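Local atomic coordinates of lipoprotein (Burkholderia cenocepacia, PDB entry 4QHQ), a protein that binds methionine and probably serves as the substrate-binding lipoprotein of an ABC transporter that takes up this amino acid. Residues 102-107 / 168-173; 84-89 / 181-186; 91-96 / 187-192; 55-60 / 195-200; 73-78 / 201-206. One frame throughout, in Å; residues are numbered along the deposited sequence.

Interaction 1: 102-107 / 168-173. With MET (methionine), chain B.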
# COMPACT_ATOMS: atom_id res chain seq x y z
N LEU A 102 -1.17 -4.08 -19.92
CA LEU A 102 -0.78 -4.00 -18.52
C LEU A 102 -1.92 -3.39 -17.72
O LEU A 102 -2.79 -2.72 -18.27
CB LEU A 102 0.47 -3.14 -18.33
CG LEU A 102 1.74 -3.53 -19.08
CD1 LEU A 102 2.94 -2.77 -18.53
CD2 LEU A 102 1.96 -5.02 -19.00
N ALA A 103 -1.92 -3.63 -16.42
CA ALA A 103 -2.88 -3.00 -15.54
C ALA A 103 -2.13 -2.42 -14.34
O ALA A 103 -1.19 -3.03 -13.83
CB ALA A 103 -3.93 -4.00 -15.09
N VAL A 104 -2.54 -1.21 -13.95
CA VAL A 104 -1.98 -0.54 -12.77
C VAL A 104 -3.12 0.02 -11.91
O VAL A 104 -4.24 0.18 -12.39
CB VAL A 104 -1.01 0.61 -13.17
CG1 VAL A 104 0.17 0.08 -13.98
CG2 VAL A 104 -1.75 1.70 -13.93
N PRO A 105 -2.83 0.32 -10.62
CA PRO A 105 -3.84 0.97 -9.79
C PRO A 105 -4.29 2.32 -10.36
O PRO A 105 -3.57 2.95 -11.13
CB PRO A 105 -3.12 1.19 -8.46
CG PRO A 105 -2.04 0.14 -8.42
CD PRO A 105 -1.59 0.07 -9.86
N ASN A 106 -5.49 2.76 -9.97
CA ASN A 106 -6.07 3.99 -10.51
C ASN A 106 -6.22 5.15 -9.52
O ASN A 106 -6.82 6.17 -9.86
CB ASN A 106 -7.42 3.72 -11.18
CG ASN A 106 -8.49 3.28 -10.21
OD1 ASN A 106 -8.28 3.22 -9.00
ND2 ASN A 106 -9.69 3.01 -10.74
N ASP A 107 -5.71 4.98 -8.31
CA ASP A 107 -5.70 6.08 -7.35
C ASP A 107 -4.40 6.85 -7.56
O ASP A 107 -3.40 6.26 -7.98
CB ASP A 107 -5.81 5.56 -5.92
CG ASP A 107 -4.65 4.68 -5.55
OD1 ASP A 107 -4.63 3.52 -5.99
OD2 ASP A 107 -3.73 5.16 -4.84
N ALA A 168 0.63 -8.24 -17.78
CA ALA A 168 1.26 -8.03 -16.48
C ALA A 168 0.44 -7.00 -15.72
O ALA A 168 -0.31 -6.23 -16.30
CB ALA A 168 2.70 -7.56 -16.63
N ALA A 169 0.59 -7.00 -14.40
CA ALA A 169 -0.08 -6.00 -13.57
C ALA A 169 0.83 -5.60 -12.43
O ALA A 169 1.56 -6.42 -11.90
CB ALA A 169 -1.39 -6.54 -13.01
N VAL A 170 0.77 -4.32 -12.06
CA VAL A 170 1.48 -3.84 -10.88
C VAL A 170 0.47 -3.86 -9.74
O VAL A 170 -0.58 -3.20 -9.83
CB VAL A 170 2.03 -2.43 -11.09
CG1 VAL A 170 2.76 -1.97 -9.82
CG2 VAL A 170 2.95 -2.38 -12.30
N ILE A 171 0.75 -4.63 -8.70
CA ILE A 171 -0.24 -4.92 -7.66
C ILE A 171 0.32 -4.66 -6.27
O ILE A 171 1.40 -5.16 -5.93
CB ILE A 171 -0.72 -6.39 -7.71
CG1 ILE A 171 -1.19 -6.75 -9.12
CG2 ILE A 171 -1.84 -6.65 -6.70
CD1 ILE A 171 -1.72 -8.18 -9.23
N ASN A 172 -0.39 -3.84 -5.50
CA ASN A 172 -0.03 -3.59 -4.10
C ASN A 172 0.12 -4.88 -3.31
O ASN A 172 -0.67 -5.81 -3.45
CB ASN A 172 -1.06 -2.70 -3.41
CG ASN A 172 -1.07 -1.29 -3.96
OD1 ASN A 172 -0.35 -0.39 -3.46
ND2 ASN A 172 -1.88 -1.07 -4.97
N THR A 173 1.14 -4.93 -2.48
CA THR A 173 1.49 -6.15 -1.78
C THR A 173 0.36 -6.72 -0.90
O THR A 173 0.17 -7.92 -0.86
CB THR A 173 2.81 -5.98 -1.03
OG1 THR A 173 3.87 -5.93 -2.00
CG2 THR A 173 3.05 -7.10 -0.06
N MET B . -0.19 -1.49 2.01
CA MET B . -0.25 -0.74 0.75
C MET B . 1.13 -0.62 0.14
O MET B . 2.09 -0.39 0.87
CB MET B . -0.85 0.64 1.01
CG MET B . -1.00 1.50 -0.26
SD MET B . -1.67 3.14 0.10
CE MET B . -3.34 2.75 0.62
OXT MET B . 1.31 -0.77 -1.08
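Ala-103 sits between Ala-168 and Val-170 and bonds to both through its backbone. Ala-103 N donates to Ala-168 O at 3.1 Å, and Ala-103 O accepts from Val-170 N at 2.9 Å. CA-H...O contacts fill in between: Leu-102 CA lies 3.2 Å from Ala-168 O, and Ala-169 CA is equally close to Ala-103 O. The ladder stops at Pro-105, which has no N-H to give. Pro-105 CD packs 3.4 Å from Val-170 O, a buried carbonyl left without a polar partner. These are neighbouring parallel strands, their axes 12° apart, in the mixed sheet of one lobe of a type II periplasmic binding protein fold.

The apolar contacts alternate between the sheet's faces. Leu-102 CD2 meets Ala-168 CB at 3.6 Å, and the methyls of Ala-103 and Ala-169 pair on the other face, where Leu-159 also covers Ala-103. Val-104 and Val-170 point the same way, CG1 beside CG2 at 4.1 Å, and both pack on Ala-114 of helix 108-120.

Where the strands run out, polar groups take over. Asp-107 caps helix 108-120, while Asn-172 lies between the Pro-105 ring and the bound methionine, its CB 3.8 Å from OXT of the ligand.

Interaction 2: 84-89 / 181-186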
# COMPACT_ATOMS: atom_id res chain seq x y z
N GLY A 84 5.16 -4.98 -6.51
CA GLY A 84 5.65 -5.86 -7.55
C GLY A 84 4.84 -5.83 -8.83
O GLY A 84 3.69 -5.36 -8.85
N VAL A 85 5.47 -6.35 -9.88
CA VAL A 85 4.81 -6.61 -11.15
C VAL A 85 4.61 -8.12 -11.24
O VAL A 85 5.55 -8.90 -10.99
CB VAL A 85 5.70 -6.17 -12.32
CG1 VAL A 85 5.00 -6.41 -13.64
CG2 VAL A 85 6.08 -4.71 -12.20
N TYR A 86 3.40 -8.52 -11.62
CA TYR A 86 3.00 -9.92 -11.66
C TYR A 86 2.49 -10.27 -13.04
O TYR A 86 1.98 -9.42 -13.75
CB TYR A 86 1.91 -10.22 -10.62
CG TYR A 86 2.37 -9.91 -9.23
CD1 TYR A 86 2.25 -8.64 -8.72
CD2 TYR A 86 3.00 -10.88 -8.46
CE1 TYR A 86 2.71 -8.33 -7.45
CE2 TYR A 86 3.47 -10.60 -7.21
CZ TYR A 86 3.31 -9.32 -6.70
OH TYR A 86 3.78 -9.04 -5.44
N SER A 87 2.66 -11.53 -13.41
CA SER A 87 2.20 -12.01 -14.70
C SER A 87 1.95 -13.50 -14.65
O SER A 87 2.72 -14.25 -14.05
CB SER A 87 3.22 -11.69 -15.79
OG SER A 87 2.77 -12.16 -17.05
N LYS A 88 0.88 -13.92 -15.30
CA LYS A 88 0.59 -15.33 -15.47
C LYS A 88 1.09 -15.81 -16.81
O LYS A 88 0.92 -16.98 -17.14
CB LYS A 88 -0.92 -15.58 -15.41
CG LYS A 88 -1.55 -15.29 -14.07
CD LYS A 88 -1.02 -16.22 -13.00
CE LYS A 88 -1.60 -15.88 -11.64
NZ LYS A 88 -0.87 -16.57 -10.53
N LYS A 89 1.67 -14.90 -17.59
CA LYS A 89 1.97 -15.18 -18.99
C LYS A 89 3.43 -14.97 -19.38
O LYS A 89 3.88 -15.52 -20.39
CB LYS A 89 1.05 -14.35 -19.90
CG LYS A 89 -0.43 -14.42 -19.51
CD LYS A 89 -1.33 -13.67 -20.48
CE LYS A 89 -2.78 -13.70 -20.02
NZ LYS A 89 -3.69 -12.97 -20.95
N LEU A 181 -0.39 -14.54 -4.02
CA LEU A 181 0.84 -14.23 -4.74
C LEU A 181 1.90 -13.89 -3.70
O LEU A 181 1.60 -13.23 -2.70
CB LEU A 181 0.63 -13.06 -5.69
CG LEU A 181 -0.47 -13.22 -6.74
CD1 LEU A 181 -0.83 -11.87 -7.35
CD2 LEU A 181 -0.02 -14.21 -7.82
N GLN A 182 3.13 -14.34 -3.92
CA GLN A 182 4.22 -13.99 -3.01
C GLN A 182 5.18 -13.06 -3.71
O GLN A 182 5.85 -13.45 -4.67
CB GLN A 182 4.94 -15.25 -2.52
CG GLN A 182 6.24 -14.98 -1.78
CD GLN A 182 6.09 -13.99 -0.63
OE1 GLN A 182 6.83 -13.00 -0.55
NE2 GLN A 182 5.13 -14.24 0.26
N PRO A 183 5.24 -11.80 -3.27
CA PRO A 183 6.09 -10.78 -3.90
C PRO A 183 7.56 -11.17 -4.03
O PRO A 183 8.21 -10.74 -4.99
CB PRO A 183 5.92 -9.58 -2.97
CG PRO A 183 4.54 -9.74 -2.44
CD PRO A 183 4.44 -11.21 -2.18
N THR A 184 8.08 -11.98 -3.11
CA THR A 184 9.49 -12.36 -3.14
C THR A 184 9.77 -13.55 -4.05
O THR A 184 10.93 -13.90 -4.27
CB THR A 184 10.03 -12.67 -1.72
OG1 THR A 184 9.32 -13.79 -1.18
CG2 THR A 184 9.88 -11.47 -0.81
N LYS A 185 8.72 -14.18 -4.56
CA LYS A 185 8.87 -15.36 -5.40
C LYS A 185 8.16 -15.24 -6.74
O LYS A 185 8.67 -15.72 -7.76
CB LYS A 185 8.35 -16.60 -4.66
N ASP A 186 6.99 -14.62 -6.76
CA ASP A 186 6.17 -14.58 -7.97
C ASP A 186 6.36 -13.33 -8.82
O ASP A 186 6.10 -13.34 -10.03
CB ASP A 186 4.68 -14.73 -7.64
CG ASP A 186 4.35 -16.06 -6.99
OD1 ASP A 186 4.93 -17.09 -7.39
OD2 ASP A 186 3.49 -16.07 -6.08
O HOH W 1 3.57 -13.21 -11.19
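Tyr-86 lays its ring against Leu-181 and runs its hydroxyl into Pro-183, and this is the tight half of the contact. With CG anti to the carbonyl carbon (chi1 -59°), the ring points at the facing loop. Leu-181 CD1 sits over one face toward the rim, 4.1 Å from Tyr-86 CD2, while Leu-181 CB touches Tyr-86 CE2. Beyond the ring, Tyr-86 OH is wedged against the proline, 3.2 Å from Pro-183 CG, with Pro-183 CA at the ring's edge. Ala-176 of helix 173-178 and Ile-171 also pack on this tyrosine.

Strand 84-86 belongs to the five-stranded sheet of its lobe, and 181-186 is the turn joining helix 173-178 to strand 189-190. The turn ties itself up: Asp-186 OD2 accepts from Gln-182 N at 2.8 Å, and Gln-182 O takes the N-H groups of both Lys-185 and Asp-186.

Toward solvent the fit slackens. A water bridges the segments, accepting from Ser-87 N at 2.9 Å and donating to Asp-186 O. Lys-88, bent at its second torsion, only brushes Leu-181 CD2 with NZ, at 3.7 Å. That ammonium stays 6.2 Å from Asp-186 OD2, too far for a salt bridge. Next to it, Ser-87 OG accepts from Lys-89 N in an ST turn.

Interaction 3: 91-96 / 187-192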
# COMPACT_ATOMS: atom_id res chain seq x y z
N LYS A 91 7.73 -14.20 -17.88
CA LYS A 91 8.67 -14.31 -16.76
C LYS A 91 9.46 -13.02 -16.54
O LYS A 91 10.08 -12.83 -15.49
CB LYS A 91 9.62 -15.48 -16.98
CG LYS A 91 8.95 -16.84 -16.90
CD LYS A 91 8.40 -17.08 -15.50
CE LYS A 91 7.80 -18.47 -15.36
NZ LYS A 91 7.29 -18.72 -13.98
N SER A 92 9.40 -12.13 -17.52
CA SER A 92 10.10 -10.86 -17.45
C SER A 92 9.35 -9.79 -18.23
O SER A 92 8.71 -10.09 -19.25
CB SER A 92 11.51 -11.01 -18.02
OG SER A 92 12.16 -9.75 -18.11
N LEU A 93 9.44 -8.55 -17.77
CA LEU A 93 8.90 -7.41 -18.52
C LEU A 93 9.56 -7.31 -19.90
O LEU A 93 8.96 -6.80 -20.85
CB LEU A 93 9.09 -6.11 -17.73
CG LEU A 93 8.21 -5.93 -16.51
CD1 LEU A 93 8.67 -4.73 -15.69
CD2 LEU A 93 6.78 -5.76 -16.97
N LYS A 94 10.79 -7.80 -20.02
CA LYS A 94 11.48 -7.79 -21.30
C LYS A 94 10.79 -8.70 -22.33
O LYS A 94 10.96 -8.52 -23.53
CB LYS A 94 12.94 -8.22 -21.13
N ASP A 95 10.04 -9.67 -21.84
CA ASP A 95 9.28 -10.60 -22.66
C ASP A 95 7.94 -10.06 -23.18
O ASP A 95 7.29 -10.72 -23.99
CB ASP A 95 9.00 -11.89 -21.88
CG ASP A 95 10.26 -12.66 -21.57
OD1 ASP A 95 11.14 -12.71 -22.45
OD2 ASP A 95 10.35 -13.22 -20.46
N LEU A 96 7.53 -8.88 -22.71
CA LEU A 96 6.25 -8.34 -23.15
C LEU A 96 6.20 -8.15 -24.65
O LEU A 96 7.12 -7.59 -25.23
CB LEU A 96 5.98 -6.99 -22.48
CG LEU A 96 5.75 -7.00 -20.97
CD1 LEU A 96 5.63 -5.57 -20.51
CD2 LEU A 96 4.52 -7.81 -20.61
N ALA A 187 6.80 -12.24 -8.21
CA ALA A 187 6.91 -10.98 -8.94
C ALA A 187 8.02 -11.07 -9.98
O ALA A 187 9.08 -11.65 -9.73
CB ALA A 187 7.15 -9.81 -7.98
N ILE A 188 7.76 -10.49 -11.14
CA ILE A 188 8.74 -10.46 -12.21
C ILE A 188 9.59 -9.19 -12.17
O ILE A 188 10.60 -9.09 -12.87
CB ILE A 188 8.11 -10.67 -13.59
CG1 ILE A 188 7.21 -9.50 -13.99
CG2 ILE A 188 7.33 -11.99 -13.62
CD1 ILE A 188 6.69 -9.64 -15.42
N ALA A 189 9.20 -8.25 -11.31
CA ALA A 189 9.99 -7.07 -11.01
C ALA A 189 9.51 -6.53 -9.69
O ALA A 189 8.35 -6.71 -9.31
CB ALA A 189 9.83 -6.01 -12.09
N LEU A 190 10.40 -5.84 -8.98
CA LEU A 190 10.08 -5.36 -7.65
C LEU A 190 10.69 -3.99 -7.39
O LEU A 190 11.84 -3.71 -7.74
CB LEU A 190 10.59 -6.35 -6.60
CG LEU A 190 9.93 -6.37 -5.22
CD1 LEU A 190 8.50 -6.89 -5.31
CD2 LEU A 190 10.76 -7.21 -4.25
N GLU A 191 9.89 -3.14 -6.76
CA GLU A 191 10.32 -1.82 -6.32
C GLU A 191 11.42 -1.94 -5.27
O GLU A 191 11.50 -2.94 -4.55
CB GLU A 191 9.11 -1.14 -5.70
CG GLU A 191 9.24 0.28 -5.26
CD GLU A 191 7.93 0.72 -4.60
OE1 GLU A 191 7.54 0.08 -3.60
OE2 GLU A 191 7.29 1.67 -5.10
N SER A 192 12.25 -0.91 -5.17
CA SER A 192 13.30 -0.87 -4.15
C SER A 192 12.74 -0.54 -2.78
O SER A 192 11.74 0.16 -2.66
CB SER A 192 14.34 0.18 -4.50
OG SER A 192 15.40 0.17 -3.56
O HOH W 2 12.03 -11.29 -14.06
O HOH W 3 10.68 -7.88 -15.34
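Ile-188 and Leu-93 cross their side chains at about a right angle, with Ile-188 pushing its two branches into the bend of 91-96. Its CG1 lies between the backbone N and the carbonyl carbon (chi1 67°), which sends CD1 over the backbone at the Ser-92 to Leu-93 junction, 3.8 Å from Leu-93 N. The other branch, CG2, rests 3.4 Å from Lys-91 O. The isobutyl group of Leu-93 then lies across the end of the isoleucine, CG to Ile-188 CD1 at 4.2 Å, and extends CD1 to within 4.0 Å of Ala-189 CB.

Polar contact between the segments goes through water. Ile-188 O accepts from two waters: one also donates to Lys-91 O, the other accepts from Leu-93 N at 2.8 Å. The bend holds its own shape through an ST turn, Ser-92 OG accepting from Lys-94 N, and a 3-10 bond from Asp-95 N to Ser-92 O.

This is a surface contact at the edge of the five-stranded sheet, where 189-190 is the outermost strand. Ile-188, Ala-189 and Leu-93 all pack on Val-85 of strand 84-86, Gln-121 just past helix 108-120 touches Leu-93 and Ala-189, and 91-96 lies in the connection from strand 84-86 to strand 101-105.

Interaction 4: 55-60 / 195-200. With MET (methionine), chain B.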
# COMPACT_ATOMS: atom_id res chain seq x y z
N PHE A 55 -3.34 1.37 7.18
CA PHE A 55 -3.51 0.76 5.86
C PHE A 55 -2.77 1.48 4.74
O PHE A 55 -2.76 0.98 3.63
CB PHE A 55 -4.98 0.70 5.49
CG PHE A 55 -5.53 2.00 5.00
CD1 PHE A 55 -5.78 3.04 5.90
CD2 PHE A 55 -5.79 2.21 3.66
CE1 PHE A 55 -6.27 4.26 5.46
CE2 PHE A 55 -6.27 3.42 3.20
CZ PHE A 55 -6.52 4.44 4.10
N GLN A 56 -2.19 2.65 5.00
CA GLN A 56 -1.72 3.50 3.90
C GLN A 56 -0.30 3.99 4.08
O GLN A 56 0.26 3.94 5.17
CB GLN A 56 -2.64 4.72 3.78
CG GLN A 56 -2.39 5.79 4.84
CD GLN A 56 -3.58 6.71 5.01
OE1 GLN A 56 -4.03 7.35 4.06
NE2 GLN A 56 -4.09 6.79 6.24
N HIS A 57 0.28 4.48 2.99
CA HIS A 57 1.55 5.20 3.05
C HIS A 57 1.32 6.72 3.01
O HIS A 57 0.20 7.17 2.81
CB HIS A 57 2.52 4.70 1.96
CG HIS A 57 1.91 4.62 0.59
ND1 HIS A 57 1.41 5.72 -0.07
CD2 HIS A 57 1.77 3.57 -0.25
CE1 HIS A 57 0.96 5.34 -1.26
NE2 HIS A 57 1.19 4.04 -1.40
N GLN A 58 2.37 7.49 3.26
CA GLN A 58 2.24 8.94 3.29
C GLN A 58 1.79 9.57 1.96
O GLN A 58 0.96 10.49 1.97
CB GLN A 58 3.51 9.62 3.83
CG GLN A 58 3.30 11.10 4.13
CD GLN A 58 2.45 11.36 5.35
OE1 GLN A 58 2.72 10.84 6.43
NE2 GLN A 58 1.41 12.17 5.18
N PRO A 59 2.31 9.10 0.81
CA PRO A 59 1.80 9.67 -0.44
C PRO A 59 0.29 9.46 -0.60
O PRO A 59 -0.40 10.37 -1.07
CB PRO A 59 2.61 8.91 -1.51
CG PRO A 59 3.92 8.69 -0.82
CD PRO A 59 3.52 8.29 0.59
N TYR A 60 -0.22 8.32 -0.16
CA TYR A 60 -1.66 8.10 -0.23
C TYR A 60 -2.42 9.07 0.70
O TYR A 60 -3.41 9.68 0.29
CB TYR A 60 -2.02 6.65 0.12
CG TYR A 60 -3.47 6.32 -0.13
CD1 TYR A 60 -4.43 6.48 0.87
CD2 TYR A 60 -3.88 5.82 -1.35
CE1 TYR A 60 -5.76 6.16 0.63
CE2 TYR A 60 -5.21 5.51 -1.60
CZ TYR A 60 -6.15 5.69 -0.60
OH TYR A 60 -7.46 5.38 -0.85
N SER A 195 12.16 3.57 -1.05
CA SER A 195 11.04 4.28 -1.64
C SER A 195 10.35 5.07 -0.53
O SER A 195 10.60 4.85 0.65
CB SER A 195 10.05 3.29 -2.24
OG SER A 195 9.20 2.78 -1.23
N PRO A 196 9.45 6.00 -0.91
CA PRO A 196 8.75 6.77 0.12
C PRO A 196 7.48 6.09 0.62
O PRO A 196 6.66 6.77 1.24
CB PRO A 196 8.39 8.06 -0.61
CG PRO A 196 8.22 7.64 -2.04
CD PRO A 196 9.25 6.56 -2.26
N TYR A 197 7.32 4.80 0.42
CA TYR A 197 6.03 4.15 0.65
C TYR A 197 5.86 3.35 1.94
O TYR A 197 5.03 2.44 2.02
CB TYR A 197 5.64 3.31 -0.59
CG TYR A 197 5.60 4.17 -1.82
CD1 TYR A 197 4.58 5.09 -2.01
CD2 TYR A 197 6.59 4.07 -2.80
CE1 TYR A 197 4.55 5.91 -3.13
CE2 TYR A 197 6.56 4.89 -3.93
CZ TYR A 197 5.54 5.80 -4.09
OH TYR A 197 5.49 6.61 -5.19
N ALA A 198 6.61 3.70 2.98
CA ALA A 198 6.37 3.08 4.28
C ALA A 198 4.94 3.34 4.71
O ALA A 198 4.42 4.44 4.56
CB ALA A 198 7.32 3.61 5.35
N ASN A 199 4.31 2.31 5.26
CA ASN A 199 2.95 2.45 5.73
C ASN A 199 2.94 3.06 7.14
O ASN A 199 3.99 3.14 7.79
CB ASN A 199 2.24 1.09 5.71
CG ASN A 199 1.81 0.66 4.32
OD1 ASN A 199 0.80 -0.02 4.18
ND2 ASN A 199 2.58 1.02 3.29
N LEU A 200 1.77 3.46 7.61
CA LEU A 200 1.71 4.25 8.83
C LEU A 200 0.39 4.06 9.57
O LEU A 200 -0.62 3.61 9.02
CB LEU A 200 1.95 5.73 8.49
CG LEU A 200 1.00 6.40 7.49
CD1 LEU A 200 -0.28 6.94 8.13
CD2 LEU A 200 1.65 7.52 6.74
N MET B . -0.19 -1.49 2.01
CA MET B . -0.25 -0.74 0.75
C MET B . 1.13 -0.62 0.14
O MET B . 2.09 -0.39 0.87
CB MET B . -0.85 0.64 1.01
CG MET B . -1.00 1.50 -0.26
SD MET B . -1.67 3.14 0.10
CE MET B . -3.34 2.75 0.62
OXT MET B . 1.31 -0.77 -1.08
O HOH W 4 -3.07 4.23 7.76
O HOH W 5 5.17 6.76 3.62
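Segments 55-60 and 195-200 run roughly antiparallel, their end-to-end directions 145° apart, and the backbone bond between them, Leu-200 N to Gln-56 O at 2.9 Å, is weak and bent. Two waters supplement it: one links Phe-55 N and Gln-56 NE2 to Leu-200 O, the other Gln-58 N to the carbonyls of Pro-196 and Ala-198.

His-57 is the central side chain. Its CG stands between the backbone N and carbonyl carbon (chi1 48°), placing the imidazole between Tyr-197 and the ligand. Tyr-197 turns its edge to one face in a T-shaped pair, planes at 64° and centroids 4.8 Å apart. Over the opposite face lies the methionine sulfur, SD 3.4 Å from His-57 NE2. At the ring's rim, His-57 ND1 accepts from Tyr-60 N at 3.1 Å, capping helix 58-68, and NE2 bonds to Asn-110 OD1. Pro-59 CG packs 3.7 Å from Tyr-197 CE1, backing the tyrosine.

The Asn-199 amide takes the amino acid head with both its ends: OD1 accepts from the ligand N at 2.8 Å, and ND2 donates to the ligand O, also at 2.8 Å. The same ND2 makes a weak bond to Tyr-197 O, which should steady the amide. The ligand CE lies over the Tyr-60 ring, 3.7 Å from Tyr-60 CD2, and also touches Phe-55.

The chemistry thus divides along the ligand: the Asn-199 amide, with Arg-113, holds the charged head, while the rings of His-57, Tyr-60 and Phe-55 pack against the thioether. With ND1 accepting and NE2 bonded to an amide oxygen, the histidine is probably neutral and protonated at NE2.

Interaction 5: 73-78 / 201-206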
# COMPACT_ATOMS: atom_id res chain seq x y z
N VAL A 73 -3.20 12.78 10.52
CA VAL A 73 -1.74 12.76 10.50
C VAL A 73 -1.20 11.41 10.89
O VAL A 73 -1.88 10.61 11.55
CB VAL A 73 -1.14 13.80 11.46
CG1 VAL A 73 -1.42 15.22 10.97
CG2 VAL A 73 -1.69 13.58 12.87
N SER A 74 0.04 11.16 10.51
CA SER A 74 0.73 9.95 10.91
C SER A 74 1.10 10.01 12.38
O SER A 74 1.58 11.03 12.88
CB SER A 74 1.99 9.76 10.08
OG SER A 74 2.67 8.60 10.49
N ALA A 75 0.88 8.90 13.07
CA ALA A 75 1.34 8.73 14.44
C ALA A 75 2.59 7.87 14.49
O ALA A 75 3.23 7.75 15.53
CB ALA A 75 0.24 8.11 15.28
N GLY A 76 2.95 7.25 13.37
CA GLY A 76 4.13 6.41 13.34
C GLY A 76 4.10 5.40 12.21
O GLY A 76 3.04 5.09 11.66
N LEU A 77 5.27 4.87 11.88
CA LEU A 77 5.39 3.97 10.75
C LEU A 77 5.17 2.52 11.16
O LEU A 77 5.39 2.15 12.32
CB LEU A 77 6.76 4.13 10.10
CG LEU A 77 7.08 5.51 9.54
CD1 LEU A 77 8.43 5.48 8.84
CD2 LEU A 77 5.98 6.02 8.60
N THR A 78 4.76 1.70 10.19
CA THR A 78 4.45 0.31 10.45
C THR A 78 5.39 -0.63 9.69
O THR A 78 6.32 -1.18 10.27
CB THR A 78 2.97 0.01 10.14
OG1 THR A 78 2.66 0.47 8.82
CG2 THR A 78 2.07 0.75 11.12
N ILE A 201 0.41 4.42 10.85
CA ILE A 201 -0.82 4.54 11.62
C ILE A 201 -1.27 6.00 11.59
O ILE A 201 -0.48 6.89 11.87
CB ILE A 201 -0.63 4.09 13.08
CG1 ILE A 201 -0.30 2.60 13.12
CG2 ILE A 201 -1.88 4.40 13.92
CD1 ILE A 201 0.15 2.11 14.48
N ALA A 202 -2.52 6.23 11.20
CA ALA A 202 -3.06 7.59 11.12
C ALA A 202 -4.08 7.82 12.22
O ALA A 202 -4.84 6.91 12.58
CB ALA A 202 -3.70 7.83 9.76
N VAL A 203 -4.10 9.04 12.74
CA VAL A 203 -5.10 9.46 13.72
C VAL A 203 -5.58 10.87 13.38
O VAL A 203 -4.96 11.57 12.58
CB VAL A 203 -4.53 9.47 15.16
CG1 VAL A 203 -4.09 8.08 15.56
CG2 VAL A 203 -3.39 10.49 15.30
N ARG A 204 -6.69 11.28 13.98
CA ARG A 204 -7.12 12.66 13.81
C ARG A 204 -6.08 13.60 14.42
O ARG A 204 -5.53 13.29 15.48
CB ARG A 204 -8.49 12.90 14.44
CG ARG A 204 -9.61 12.23 13.68
CD ARG A 204 -10.97 12.52 14.32
NE ARG A 204 -11.04 12.01 15.69
CZ ARG A 204 -11.36 10.75 16.00
NH1 ARG A 204 -11.65 9.90 15.03
NH2 ARG A 204 -11.38 10.35 17.26
N ALA A 205 -5.83 14.72 13.75
CA ALA A 205 -4.88 15.72 14.22
C ALA A 205 -5.13 16.12 15.67
O ALA A 205 -4.20 16.23 16.46
CB ALA A 205 -4.94 16.95 13.34
N LYS A 206 -6.40 16.31 16.01
CA LYS A 206 -6.77 16.73 17.36
C LYS A 206 -6.45 15.68 18.42
O LYS A 206 -6.37 16.01 19.60
CB LYS A 206 -8.26 17.10 17.41
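Thr-78 meets Ile-201 because both first torsions turn a carbon branch into the gap. In Thr-78 (chi1 52°) the methyl CG2 is anti to the carbonyl carbon, and in Ile-201 (chi1 -65°) it is CG1 that takes that position. The two side chains cross nearly at right angles, Thr-78 CG2 lying 3.6 Å from Ile-201 CG1, with Tyr-220 of helix 211-220 packed on both.

Four backbone bonds join the strands. Val-73 and Val-203 form a hydrogen-bonded pair, with Val-73 N to Val-203 O and Val-203 N to Val-73 O both at 3.0 Å. Farther along, Ile-201 faces two residues at once: its O accepts from Ala-75 N in a short, nearly linear bond of 2.7 Å, and its N gives its hydrogen to Gly-76 O at 2.8 Å. The extra residue makes a beta bulge, and at the backbone angles of Gly-76 a side chain would strike Ala-75 O, hence the glycine. Ser-74 OG takes a weak bond from Gly-76 N across the bulge.

Apolar groups line the helix-facing side. Val-73 CG2 and Val-203 CG2 are 4.3 Å apart, as are Ala-75 CB and Val-203 CG1, and Val-213 and Val-217 of helix 211-220 rest on Ala-75. Ser-74 and Ala-202 occupy the other face.

The strand axes make an angle of 143°. Strand 199-204 lies in the sheet between 52-57 and 72-80, antiparallel to both. A late strand returning from the other lobe to slot into the first lobe's sheet in this way is the signature of type II periplasmic binding proteins.

Interactions 1, 2 and 3 build one lobe and share its five-stranded sheet: 168-171 neighbours 84-86, which neighbours 189-190. Burial falls along this series, from a backbone ladder with small apolar side chains, through a buried tyrosine with a solvent edge, to a water-bridged surface contact. Interactions 4 and 5 use strand 199-204 of the other sheet, its start, loosely paired with 55-57, in interaction 4 and its regular run in interaction 5. Interactions 1 and 4 both touch the methionine, one from each lobe. Interaction 4 there combines aromatic packing with the Asn-199 amide, whereas the strand pairings of interactions 1 and 5 rest on backbone bonds, and interactions 2 and 3 on apolar packing and bridging waters.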